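Local coordinates for jacalin-type lectin domain-containing protein (Musa acuminata, PDB 7KMU) that probably binds mannose-containing glycans as a jacalin-related lectin and has antiviral and mitogenic activity, at residues 23-28 with 43-48; 34-39 with 105-110; 63-68 with 97-102; 114-119 with 137-142. All blocks are in the same frame, centred on the assembly; numbering follows the deposited sequence. Where two conformers were deposited one is given.

Contact 1: 23-28 with 43-48; sequences AYRIDS and TFTRYG. With EDO (1,2-ethanediol), chain F.
This is an antiparallel backbone ladder at the open end of the hairpin of strands 25-33 and 37-46, where R25 pairs with T45, I26 with F44 and S28 with T43. T45 N gives a straight bond to R25 O (2.8 Å, 170°). At the other end T43 O is gripped twice from one face of its carbonyl plane, by D27 N at 2.8 Å and S28 N at 3.1 Å. D27 and S28 facing T43 make a classic beta bulge; Y24 and R25 facing T45 make another. In this jacalin-like beta-prism domain the hairpin supplies the two inner strands of one sheet. At the D27/S28 bulge the D27 side chain points toward the neighbouring strand and crosses that of T45 at about a right angle; OD2 accepts from T45 OG1 on its syn lone pair (2.6 Å), and T50 OG1 is a second partner of this hydroxyl. In one of two R25 conformers, OD1 forms a salt bridge with NE (2.8 Å, poor N-H angle), and a guanidinium face lies over T45 CB. S28 OG is hydrogen-bonded to O2 of a 1,2-ethanediol, probably from the crystallisation liquor. On the face of I26 and F44, A23 CB packs on F44 CB.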
loop_
_atom_site.group_PDB
_atom_site.type_symbol
_atom_site.label_atom_id
_atom_site.label_comp_id
_atom_site.label_asym_id
_atom_site.label_seq_id
_atom_site.Cartn_x
_atom_site.Cartn_y
_atom_site.Cartn_z
ATOM N N ALA B 23 12.046 -6.119 11.597
ATOM C CA ALA B 23 12.351 -6.820 12.832
ATOM C C ALA B 23 11.972 -8.265 12.721
ATOM O O ALA B 23 11.063 -8.619 11.962
ATOM C CB ALA B 23 11.587 -6.185 13.969
ATOM N N TYR B 24 12.626 -9.119 13.535
ATOM C CA TYR B 24 12.255 -10.523 13.601
ATOM C C TYR B 24 10.862 -10.629 14.244
ATOM O O TYR B 24 10.018 -11.413 13.793
ATOM C CB TYR B 24 13.287 -11.301 14.435
ATOM C CG TYR B 24 13.045 -12.793 14.408
ATOM C CD1 TYR B 24 13.436 -13.562 13.316
ATOM C CD2 TYR B 24 12.410 -13.434 15.468
ATOM C CE1 TYR B 24 13.192 -14.933 13.272
ATOM C CE2 TYR B 24 12.158 -14.807 15.435
ATOM C CZ TYR B 24 12.560 -15.553 14.337
ATOM O OH TYR B 24 12.343 -16.911 14.293
ATOM N N ARG B 25 10.628 -9.805 15.293
ATOM C CA ARG B 25 9.361 -9.770 16.012
ATOM C C ARG B 25 9.071 -8.357 16.518
ATOM O O ARG B 25 9.958 -7.699 17.069
ATOM C CB ARG B 25 9.428 -10.745 17.197
ATOM C CG ARG B 25 8.081 -11.126 17.819
ATOM C CD ARG B 25 8.265 -12.149 18.930
ATOM N NE ARG B 25 8.975 -11.568 20.069
ATOM C CZ ARG B 25 10.258 -11.769 20.355
ATOM N NH1 ARG B 25 10.814 -11.156 21.387
ATOM N NH2 ARG B 25 10.995 -12.583 19.604
ATOM N N ILE B 26 7.835 -7.902 16.348
ATOM C CA ILE B 26 7.385 -6.629 16.882
ATOM C C ILE B 26 6.723 -7.031 18.217
ATOM O O ILE B 26 5.745 -7.794 18.228
ATOM C CB ILE B 26 6.410 -5.881 15.946
ATOM C CG1 ILE B 26 7.130 -5.473 14.640
ATOM C CG2 ILE B 26 5.851 -4.646 16.665
ATOM C CD1 ILE B 26 6.246 -4.852 13.579
ATOM N N ASP B 27 7.273 -6.542 19.328
ATOM C CA ASP B 27 6.797 -6.884 20.670
ATOM C C ASP B 27 5.637 -6.028 21.133
ATOM O O ASP B 27 4.679 -6.542 21.725
ATOM C CB ASP B 27 7.962 -6.853 21.672
ATOM C CG ASP B 27 9.105 -7.753 21.233
ATOM O OD1 ASP B 27 8.872 -8.967 21.065
ATOM O OD2 ASP B 27 10.214 -7.233 21.012
ATOM N N SER B 28 5.726 -4.720 20.880
ATOM C CA SER B 28 4.663 -3.805 21.255
ATOM C C SER B 28 4.751 -2.515 20.462
ATOM O O SER B 28 5.807 -2.169 19.920
ATOM C CB SER B 28 4.699 -3.532 22.757
ATOM O OG SER B 28 5.945 -2.984 23.151
ATOM N N THR B 43 8.587 -1.374 20.240
ATOM C CA THR B 43 9.519 -2.259 20.928
ATOM C C THR B 43 9.585 -3.500 20.040
ATOM O O THR B 43 8.553 -4.103 19.709
ATOM C CB THR B 43 9.083 -2.569 22.359
ATOM O OG1 THR B 43 9.145 -1.365 23.116
ATOM C CG2 THR B 43 9.993 -3.615 23.030
ATOM N N PHE B 44 10.793 -3.862 19.613
ATOM C CA PHE B 44 10.979 -4.960 18.695
ATOM C C PHE B 44 12.238 -5.740 18.998
ATOM O O PHE B 44 13.155 -5.212 19.632
ATOM C CB PHE B 44 11.011 -4.424 17.252
ATOM C CG PHE B 44 12.123 -3.439 17.000
ATOM C CD1 PHE B 44 11.944 -2.083 17.253
ATOM C CD2 PHE B 44 13.349 -3.863 16.491
ATOM C CE1 PHE B 44 12.983 -1.172 17.041
ATOM C CE2 PHE B 44 14.387 -2.953 16.282
ATOM C CZ PHE B 44 14.187 -1.611 16.526
ATOM N N THR B 45 12.301 -6.964 18.470
ATOM C CA THR B 45 13.418 -7.879 18.679
ATOM C C THR B 45 14.053 -8.277 17.358
ATOM O O THR B 45 13.356 -8.597 16.390
ATOM C CB THR B 45 12.955 -9.079 19.495
ATOM O OG1 THR B 45 12.457 -8.616 20.753
ATOM C CG2 THR B 45 14.098 -10.081 19.760
ATOM N N ARG B 46 15.391 -8.264 17.329
ATOM C CA ARG B 46 16.182 -8.567 16.149
ATOM C C ARG B 46 17.584 -8.963 16.648
ATOM O O ARG B 46 18.135 -8.267 17.493
ATOM C CB ARG B 46 16.234 -7.253 15.313
ATOM C CG ARG B 46 17.021 -7.257 14.028
ATOM C CD ARG B 46 16.690 -6.030 13.188
ATOM N NE ARG B 46 17.134 -4.742 13.740
ATOM C CZ ARG B 46 16.514 -3.584 13.507
ATOM N NH1 ARG B 46 15.397 -3.551 12.794
ATOM N NH2 ARG B 46 16.987 -2.457 14.018
ATOM N N TYR B 47 18.138 -10.091 16.158
ATOM C CA TYR B 47 19.518 -10.519 16.485
ATOM C C TYR B 47 19.789 -10.657 18.000
ATOM O O TYR B 47 20.886 -10.325 18.479
ATOM C CB TYR B 47 20.543 -9.588 15.802
ATOM C CG TYR B 47 20.288 -9.382 14.323
ATOM C CD1 TYR B 47 19.999 -10.457 13.487
ATOM C CD2 TYR B 47 20.393 -8.123 13.749
ATOM C CE1 TYR B 47 19.759 -10.272 12.126
ATOM C CE2 TYR B 47 20.183 -7.929 12.381
ATOM C CZ TYR B 47 19.874 -9.010 11.574
ATOM O OH TYR B 47 19.654 -8.816 10.227
ATOM N N GLY B 48 18.791 -11.177 18.714
ATOM C CA GLY B 48 18.885 -11.428 20.151
ATOM C C GLY B 48 18.792 -10.202 21.031
ATOM O O GLY B 48 19.066 -10.289 22.234
HETATM C C1 EDO F . 6.165 0.239 22.579
HETATM O O1 EDO F . 7.403 0.659 23.076
HETATM C C2 EDO F . 5.166 0.213 23.751
HETATM O O2 EDO F . 5.503 -0.811 24.682
#

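Contact 2: 34-39 with 105-110; sequences GDIIDA and GAYEGT
Two successive amides of the 105-110 loop, A106 N and Y107 N, converge on the carbonyl oxygen of D35, the first at 2.8 Å from above the carbonyl plane and the second at 3.0 Å, almost in line with the carbonyl bond. One acceptor thus holds two consecutive peptide N-H groups of the loop. G105 comes close enough for its CA to make a CA-H...O contact with G34 O (3.5 Å). Beside this backbone clasp the side chains of D35 and Y107 run the same way: D35 CB lies 3.7 Å from Y107 CE1, and carboxylate and ring planes are turned 41° apart. Their polar ends are joined by one water, which donates to D35 OD2 (2.7 Å) and is also hydrogen-bonded to Y107 OH (2.7 Å) in the plane of the ring. D35 OD2 has a second partner in Y83 OH, and the Y83 ring meets that of Y107 edge-to-face. In the beta-prism fold the contact joins two sheets: 34-39 begins in the turn of the hairpin 25-33/37-46, whereas 105-110 links strands 100-104 and 110-116, the outer strands of another sheet. G34 to D38 also fits the GXXXD sugar-binding loop of mannose-specific jacalin-related lectins, and the contact probably braces its flank. In the buried part I36 CG2 meets Y107 CB at 4.0 Å. The I36 branch carrying CD1 leads away from the loop, its CG1 set between backbone N and carbonyl carbon (chi1 51°), and packs among V81, I88 and F131.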
loop_
_atom_site.group_PDB
_atom_site.type_symbol
_atom_site.label_atom_id
_atom_site.label_comp_id
_atom_site.label_asym_id
_atom_site.label_seq_id
_atom_site.Cartn_x
_atom_site.Cartn_y
_atom_site.Cartn_z
ATOM N N GLY B 34 -3.944 12.878 19.568
ATOM C CA GLY B 34 -4.968 13.814 20.026
ATOM C C GLY B 34 -5.781 14.159 18.802
ATOM O O GLY B 34 -6.436 13.280 18.223
ATOM N N ASP B 35 -5.650 15.395 18.316
ATOM C CA ASP B 35 -6.254 15.782 17.039
ATOM C C ASP B 35 -5.584 14.945 15.925
ATOM O O ASP B 35 -6.232 14.570 14.953
ATOM C CB ASP B 35 -5.953 17.256 16.715
ATOM C CG ASP B 35 -6.704 18.306 17.513
ATOM O OD1 ASP B 35 -7.754 17.972 18.094
ATOM O OD2 ASP B 35 -6.244 19.470 17.535
ATOM N N ILE B 36 -4.256 14.729 16.044
ATOM C CA ILE B 36 -3.469 14.053 15.016
ATOM C C ILE B 36 -2.547 12.996 15.643
ATOM O O ILE B 36 -2.654 12.741 16.850
ATOM C CB ILE B 36 -2.693 15.120 14.157
ATOM C CG1 ILE B 36 -1.890 16.117 15.041
ATOM C CG2 ILE B 36 -3.666 15.914 13.272
ATOM C CD1 ILE B 36 -0.606 15.542 15.729
ATOM N N ILE B 37 -1.645 12.381 14.841
ATOM C CA ILE B 37 -0.704 11.390 15.359
ATOM C C ILE B 37 0.587 12.086 15.795
ATOM O O ILE B 37 1.369 12.536 14.955
ATOM C CB ILE B 37 -0.444 10.257 14.333
ATOM C CG1 ILE B 37 -1.769 9.602 13.863
ATOM C CG2 ILE B 37 0.509 9.224 14.931
ATOM C CD1 ILE B 37 -2.689 9.023 15.037
ATOM N N ASP B 38 0.777 12.203 17.107
ATOM C CA ASP B 38 1.949 12.865 17.670
ATOM C C ASP B 38 3.189 11.996 17.618
ATOM O O ASP B 38 4.284 12.504 17.360
ATOM C CB ASP B 38 1.682 13.210 19.137
ATOM C CG ASP B 38 0.615 14.266 19.289
ATOM O OD1 ASP B 38 -0.583 13.895 19.356
ATOM O OD2 ASP B 38 0.969 15.459 19.308
ATOM N N ALA B 39 3.035 10.700 17.907
ATOM C CA ALA B 39 4.186 9.822 17.998
ATOM C C ALA B 39 3.843 8.360 17.847
ATOM O O ALA B 39 2.705 7.931 18.092
ATOM C CB ALA B 39 4.876 10.041 19.351
ATOM N N GLY B 105 -6.496 9.415 16.600
ATOM C CA GLY B 105 -6.464 10.684 15.890
ATOM C C GLY B 105 -7.865 11.109 15.509
ATOM O O GLY B 105 -8.781 10.283 15.484
ATOM N N ALA B 106 -8.052 12.400 15.225
ATOM C CA ALA B 106 -9.383 12.931 14.918
ATOM C C ALA B 106 -9.526 13.550 13.530
ATOM O O ALA B 106 -10.647 13.650 13.023
ATOM C CB ALA B 106 -9.783 13.946 15.980
ATOM N N TYR B 107 -8.419 13.984 12.916
ATOM C CA TYR B 107 -8.456 14.634 11.610
ATOM C C TYR B 107 -8.513 13.664 10.444
ATOM O O TYR B 107 -7.858 12.622 10.466
ATOM C CB TYR B 107 -7.224 15.543 11.436
ATOM C CG TYR B 107 -7.383 16.960 11.948
ATOM C CD1 TYR B 107 -7.739 17.210 13.272
ATOM C CD2 TYR B 107 -7.063 18.048 11.144
ATOM C CE1 TYR B 107 -7.833 18.510 13.764
ATOM C CE2 TYR B 107 -7.161 19.354 11.621
ATOM C CZ TYR B 107 -7.547 19.580 12.932
ATOM O OH TYR B 107 -7.645 20.865 13.408
ATOM N N GLU B 108 -9.267 14.036 9.394
ATOM C CA GLU B 108 -9.342 13.254 8.167
ATOM C C GLU B 108 -8.870 14.101 6.977
ATOM O O GLU B 108 -8.741 15.332 7.086
ATOM C CB GLU B 108 -10.746 12.656 7.942
ATOM C CG GLU B 108 -11.072 11.554 8.941
ATOM C CD GLU B 108 -12.275 10.672 8.657
ATOM O OE1 GLU B 108 -12.969 10.902 7.641
ATOM O OE2 GLU B 108 -12.514 9.735 9.451
ATOM N N GLY B 109 -8.560 13.436 5.879
ATOM C CA GLY B 109 -8.072 14.097 4.677
ATOM C C GLY B 109 -8.029 13.125 3.528
ATOM O O GLY B 109 -9.085 12.740 3.007
ATOM N N THR B 110 -6.815 12.684 3.154
ATOM C CA THR B 110 -6.649 11.725 2.067
ATOM C C THR B 110 -6.380 10.356 2.686
ATOM O O THR B 110 -5.344 10.185 3.325
ATOM C CB THR B 110 -5.526 12.147 1.106
ATOM O OG1 THR B 110 -5.798 13.473 0.640
ATOM C CG2 THR B 110 -5.412 11.222 -0.098
HETATM O O HOH W 1 -7.803 21.182 16.097
#

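Contact 3: 63-68 with 97-102; sequences HEIAFE and NRRTFG. With EDO (1,2-ethanediol), chain F.
A66 O accepts the shortest polar bond between the segments, from R99 NH2 at 2.8 Å; the oxygen lies in the guanidinium plane, although the donor stands above the carbonyl plane. R99 NH1 holds a water that also accepts from A66 N (2.9 and 3.0 Å), so two corners of the guanidinium grip one residue's backbone. A salt bridge from NH2 to E71 probably helps fix its rotation. I65 CG1 lies over the rim of one guanidinium face, nearest NH2, and E68 OE2 over the centre of the opposite one, where charge attraction may contribute but no N-H points at it. E68 OE1 uses its anti lone pair in a salt bridge with R98 NH1 (3.2 Å), whose stronger partner is D69 O. I65 divides its branches: CG1, anti to the backbone N (chi1 -178°), goes to R99, while CG2 sits over the F101 ring 3.7 Å from its centroid, a CH-pi contact. The edge of that ring approaches H63 O, with CZ at 3.3 Å. Strands 61-66 and 100-104 are edge strands of different sheets; the axes of 63-66 and 100-102 stay 8.1 Å apart, too far for backbone pairing, as in side-chain packing between sheets of the jacalin-like beta-prism.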
loop_
_atom_site.group_PDB
_atom_site.type_symbol
_atom_site.label_atom_id
_atom_site.label_comp_id
_atom_site.label_asym_id
_atom_site.label_seq_id
_atom_site.Cartn_x
_atom_site.Cartn_y
_atom_site.Cartn_z
ATOM N N HIS B 63 -1.730 5.039 23.759
ATOM C CA HIS B 63 -2.438 3.766 23.682
ATOM C C HIS B 63 -1.416 2.750 23.250
ATOM O O HIS B 63 -0.531 3.060 22.449
ATOM C CB HIS B 63 -3.639 3.773 22.729
ATOM C CG HIS B 63 -4.820 4.529 23.249
ATOM N ND1 HIS B 63 -5.059 5.832 22.863
ATOM C CD2 HIS B 63 -5.820 4.125 24.068
ATOM C CE1 HIS B 63 -6.173 6.193 23.478
ATOM N NE2 HIS B 63 -6.666 5.202 24.217
ATOM N N GLU B 64 -1.505 1.555 23.801
ATOM C CA GLU B 64 -0.504 0.535 23.531
ATOM C C GLU B 64 -1.078 -0.842 23.283
ATOM O O GLU B 64 -2.111 -1.207 23.855
ATOM C CB GLU B 64 0.460 0.521 24.739
ATOM C CG GLU B 64 1.675 -0.383 24.670
ATOM C CD GLU B 64 2.497 -0.378 25.948
ATOM O OE1 GLU B 64 2.583 0.685 26.607
ATOM O OE2 GLU B 64 3.070 -1.440 26.283
ATOM N N ILE B 65 -0.380 -1.620 22.441
ATOM C CA ILE B 65 -0.697 -3.005 22.144
ATOM C C ILE B 65 0.546 -3.843 22.418
ATOM O O ILE B 65 1.628 -3.485 21.944
ATOM C CB ILE B 65 -1.225 -3.220 20.689
ATOM C CG1 ILE B 65 -1.583 -4.712 20.458
ATOM C CG2 ILE B 65 -0.210 -2.687 19.610
ATOM C CD1 ILE B 65 -2.239 -5.012 19.150
ATOM N N ALA B 66 0.408 -4.928 23.200
ATOM C CA ALA B 66 1.501 -5.876 23.422
ATOM C C ALA B 66 1.105 -7.120 22.624
ATOM O O ALA B 66 0.050 -7.707 22.873
ATOM C CB ALA B 66 1.651 -6.204 24.905
ATOM N N PHE B 67 1.901 -7.481 21.618
ATOM C CA PHE B 67 1.590 -8.604 20.744
ATOM C C PHE B 67 1.614 -9.947 21.438
ATOM O O PHE B 67 2.523 -10.231 22.211
ATOM C CB PHE B 67 2.506 -8.613 19.501
ATOM C CG PHE B 67 2.179 -7.467 18.573
ATOM C CD1 PHE B 67 2.760 -6.219 18.751
ATOM C CD2 PHE B 67 1.232 -7.615 17.570
ATOM C CE1 PHE B 67 2.413 -5.143 17.930
ATOM C CE2 PHE B 67 0.898 -6.544 16.744
ATOM C CZ PHE B 67 1.479 -5.311 16.936
ATOM N N GLU B 68 0.605 -10.767 21.142
ATOM C CA GLU B 68 0.481 -12.115 21.677
ATOM C C GLU B 68 1.359 -13.048 20.851
ATOM O O GLU B 68 1.742 -12.704 19.730
ATOM C CB GLU B 68 -0.980 -12.581 21.575
ATOM C CG GLU B 68 -1.959 -11.774 22.413
ATOM C CD GLU B 68 -3.427 -12.087 22.191
ATOM O OE1 GLU B 68 -3.742 -12.967 21.354
ATOM O OE2 GLU B 68 -4.267 -11.441 22.855
ATOM N N ASN B 97 -3.959 -10.137 13.058
ATOM C CA ASN B 97 -4.785 -11.300 12.739
ATOM C C ASN B 97 -5.824 -11.548 13.847
ATOM O O ASN B 97 -6.727 -12.369 13.660
ATOM C CB ASN B 97 -3.907 -12.548 12.521
ATOM C CG ASN B 97 -2.973 -12.894 13.656
ATOM O OD1 ASN B 97 -2.383 -12.036 14.316
ATOM N ND2 ASN B 97 -2.787 -14.191 13.896
ATOM N N ARG B 98 -5.714 -10.830 14.986
ATOM C CA ARG B 98 -6.641 -11.025 16.107
ATOM C C ARG B 98 -7.393 -9.783 16.578
ATOM O O ARG B 98 -8.508 -9.914 17.107
ATOM C CB ARG B 98 -5.903 -11.649 17.297
ATOM C CG ARG B 98 -5.450 -13.073 17.009
ATOM C CD ARG B 98 -4.551 -13.617 18.079
ATOM N NE ARG B 98 -3.916 -14.853 17.624
ATOM C CZ ARG B 98 -2.856 -15.405 18.200
ATOM N NH1 ARG B 98 -2.301 -14.841 19.266
ATOM N NH2 ARG B 98 -2.338 -16.522 17.713
ATOM N N ARG B 99 -6.780 -8.592 16.454
ATOM C CA ARG B 99 -7.338 -7.382 17.038
ATOM C C ARG B 99 -7.164 -6.152 16.158
ATOM O O ARG B 99 -6.279 -6.124 15.301
ATOM C CB ARG B 99 -6.587 -7.086 18.361
ATOM C CG ARG B 99 -6.705 -8.176 19.430
ATOM C CD ARG B 99 -5.980 -7.799 20.690
ATOM N NE ARG B 99 -4.531 -8.019 20.623
ATOM C CZ ARG B 99 -3.695 -7.638 21.582
ATOM N NH1 ARG B 99 -4.141 -6.959 22.633
ATOM N NH2 ARG B 99 -2.396 -7.878 21.473
ATOM N N THR B 100 -7.953 -5.104 16.435
ATOM C CA THR B 100 -7.813 -3.801 15.785
ATOM C C THR B 100 -7.282 -2.827 16.828
ATOM O O THR B 100 -7.867 -2.699 17.904
ATOM C CB THR B 100 -9.134 -3.311 15.189
ATOM O OG1 THR B 100 -9.561 -4.264 14.209
ATOM C CG2 THR B 100 -8.999 -1.929 14.544
ATOM N N PHE B 101 -6.168 -2.166 16.519
ATOM C CA PHE B 101 -5.520 -1.173 17.375
ATOM C C PHE B 101 -5.792 0.187 16.757
ATOM O O PHE B 101 -5.201 0.574 15.739
ATOM C CB PHE B 101 -4.008 -1.481 17.494
ATOM C CG PHE B 101 -3.193 -0.540 18.353
ATOM C CD1 PHE B 101 -3.543 -0.297 19.678
ATOM C CD2 PHE B 101 -2.020 0.027 17.866
ATOM C CE1 PHE B 101 -2.763 0.535 20.488
ATOM C CE2 PHE B 101 -1.225 0.844 18.683
ATOM C CZ PHE B 101 -1.615 1.112 19.982
ATOM N N GLY B 102 -6.747 0.885 17.338
ATOM C CA GLY B 102 -7.201 2.157 16.818
ATOM C C GLY B 102 -8.630 2.084 16.312
ATOM O O GLY B 102 -9.350 1.128 16.615
HETATM C C1 EDO F . 6.165 0.239 22.579
HETATM O O1 EDO F . 7.403 0.659 23.076
HETATM C C2 EDO F . 5.166 0.213 23.751
HETATM O O2 EDO F . 5.503 -0.811 24.682
HETATM O O HOH W 2 -2.155 -5.805 24.404
#

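Contact 4: 114-119 with 137-142; sequences IPVAEG and VYLMPN
V116 CG2 overlaps L139 CD2 at 3.9 Å, the two side chains running alongside each other in opposite senses. V116 puts CG2 anti to its carbonyl carbon, with CG1 anti to the backbone N (chi1 -174°), and L139 sets CG beside the backbone N (chi1 -59°), which brings one methyl of each together. L139 also packs on V7 and I121 of its own sheet and on L139 of the second subunit, which places this pair close to the dimer interface. The chain turns a corner at A117: strand 110-116 borders one sheet of the beta-prism, and strand 118-128 enters another, where it forms a hairpin with 132-140. After the corner, backbone replaces side chains. G119 has no side chain, and its CA comes within 3.3 Å of M140 O and 3.9 Å of P141 CA. M140 itself points away from 114-119 and packs on P22 and A122. E118 pairs in an antiparallel ladder with a strand of the second subunit, so the sheet continues across the dimer, and E118 OE1 accepts from G3 N and A4 N of that subunit.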
loop_
_atom_site.group_PDB
_atom_site.type_symbol
_atom_site.label_atom_id
_atom_site.label_comp_id
_atom_site.label_asym_id
_atom_site.label_seq_id
_atom_site.Cartn_x
_atom_site.Cartn_y
_atom_site.Cartn_z
ATOM N N ILE B 114 -3.188 -0.231 3.601
ATOM C CA ILE B 114 -2.266 -1.295 3.209
ATOM C C ILE B 114 -2.808 -2.622 3.710
ATOM O O ILE B 114 -2.386 -3.093 4.764
ATOM C CB ILE B 114 -0.808 -1.044 3.695
ATOM C CG1 ILE B 114 -0.312 0.329 3.279
ATOM C CG2 ILE B 114 0.162 -2.145 3.200
ATOM C CD1 ILE B 114 -0.837 1.561 4.170
ATOM N N PRO B 115 -3.759 -3.227 2.985
ATOM C CA PRO B 115 -4.272 -4.540 3.411
ATOM C C PRO B 115 -3.314 -5.641 2.959
ATOM O O PRO B 115 -3.124 -5.836 1.758
ATOM C CB PRO B 115 -5.636 -4.638 2.719
ATOM C CG PRO B 115 -5.629 -3.618 1.631
ATOM C CD PRO B 115 -4.399 -2.761 1.739
ATOM N N VAL B 116 -2.668 -6.332 3.893
ATOM C CA VAL B 116 -1.725 -7.378 3.506
ATOM C C VAL B 116 -2.501 -8.692 3.371
ATOM O O VAL B 116 -2.881 -9.301 4.381
ATOM C CB VAL B 116 -0.497 -7.494 4.457
ATOM C CG1 VAL B 116 0.517 -8.488 3.910
ATOM C CG2 VAL B 116 0.170 -6.130 4.673
ATOM N N ALA B 117 -2.800 -9.086 2.117
ATOM C CA ALA B 117 -3.537 -10.323 1.833
ATOM C C ALA B 117 -2.687 -11.552 2.133
ATOM O O ALA B 117 -3.218 -12.584 2.548
ATOM C CB ALA B 117 -3.987 -10.337 0.382
ATOM N N GLU B 118 -1.378 -11.453 1.899
ATOM C CA GLU B 118 -0.427 -12.534 2.167
ATOM C C GLU B 118 0.863 -11.894 2.642
ATOM O O GLU B 118 1.431 -11.045 1.944
ATOM C CB GLU B 118 -0.182 -13.381 0.905
ATOM C CG GLU B 118 0.481 -14.717 1.199
ATOM C CD GLU B 118 0.508 -15.698 0.040
ATOM O OE1 GLU B 118 1.546 -16.370 -0.142
ATOM O OE2 GLU B 118 -0.512 -15.802 -0.678
ATOM N N GLY B 119 1.290 -12.275 3.838
ATOM C CA GLY B 119 2.479 -11.726 4.463
ATOM C C GLY B 119 2.145 -10.931 5.709
ATOM O O GLY B 119 1.021 -11.009 6.224
ATOM N N VAL B 137 5.883 1.070 5.841
ATOM C CA VAL B 137 6.102 -0.223 6.477
ATOM C C VAL B 137 7.028 -1.145 5.716
ATOM O O VAL B 137 7.115 -1.066 4.491
ATOM C CB VAL B 137 4.762 -0.957 6.777
ATOM C CG1 VAL B 137 3.963 -0.241 7.873
ATOM C CG2 VAL B 137 3.914 -1.147 5.518
ATOM N N TYR B 138 7.687 -2.051 6.458
ATOM C CA TYR B 138 8.441 -3.160 5.891
ATOM C C TYR B 138 7.474 -4.337 5.783
ATOM O O TYR B 138 6.628 -4.532 6.671
ATOM C CB TYR B 138 9.567 -3.581 6.840
ATOM C CG TYR B 138 10.762 -2.667 6.773
ATOM C CD1 TYR B 138 10.792 -1.471 7.485
ATOM C CD2 TYR B 138 11.859 -2.980 5.976
ATOM C CE1 TYR B 138 11.899 -0.630 7.440
ATOM C CE2 TYR B 138 12.974 -2.149 5.924
ATOM C CZ TYR B 138 12.988 -0.970 6.648
ATOM O OH TYR B 138 14.094 -0.163 6.568
ATOM N N LEU B 139 7.625 -5.143 4.727
ATOM C CA LEU B 139 6.789 -6.325 4.518
ATOM C C LEU B 139 7.651 -7.566 4.454
ATOM O O LEU B 139 8.773 -7.512 3.962
ATOM C CB LEU B 139 5.945 -6.217 3.238
ATOM C CG LEU B 139 5.005 -5.015 3.192
ATOM C CD1 LEU B 139 4.319 -4.928 1.864
ATOM C CD2 LEU B 139 3.942 -5.088 4.286
ATOM N N MET B 140 7.116 -8.684 4.955
ATOM C CA MET B 140 7.777 -9.992 4.932
ATOM C C MET B 140 6.726 -11.048 4.681
ATOM O O MET B 140 5.568 -10.834 5.037
ATOM C CB MET B 140 8.391 -10.298 6.301
ATOM C CG MET B 140 9.578 -9.521 6.582
ATOM S SD MET B 140 10.271 -10.122 8.113
ATOM C CE MET B 140 11.497 -9.051 8.222
ATOM N N PRO B 141 7.073 -12.230 4.131
ATOM C CA PRO B 141 6.056 -13.286 4.042
ATOM C C PRO B 141 5.823 -13.913 5.418
ATOM O O PRO B 141 6.580 -13.662 6.365
ATOM C CB PRO B 141 6.661 -14.296 3.055
ATOM C CG PRO B 141 8.106 -14.015 3.024
ATOM C CD PRO B 141 8.398 -12.704 3.684
ATOM N N ASN B 142 4.756 -14.711 5.541
ATOM C CA ASN B 142 4.469 -15.439 6.782
ATOM C C ASN B 142 5.083 -16.834 6.719
ATOM O O ASN B 142 4.978 -17.505 5.693
ATOM C CB ASN B 142 2.970 -15.539 7.041
ATOM C CG ASN B 142 2.393 -14.355 7.771
ATOM O OD1 ASN B 142 1.438 -13.739 7.310
ATOM N ND2 ASN B 142 2.947 -14.020 8.934
#

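How the contacts relate
From the N terminus, 23-28 opens the hairpin that contact 1 closes at 43-48, while 34-39 at its turn waits for 105-110; contacts 1 and 2 therefore cross, about 27 Å apart between centres, on opposite sides of the chain's centre. Contact 3 is nested inside the long loop closed by contact 2. Its 63-68 segment adjoins contact 1 in one sheet, where D27 O and F67 N probably hydrogen-bond at 2.9 Å, and one ethanediol touches both. Contact 4 follows in series, carrying the chain from the sheet of 100-104 and 110-116 into the third. Contacts 2 and 3 thus tie the first two sheets together, and contact 4 brings in the third at the dimer side.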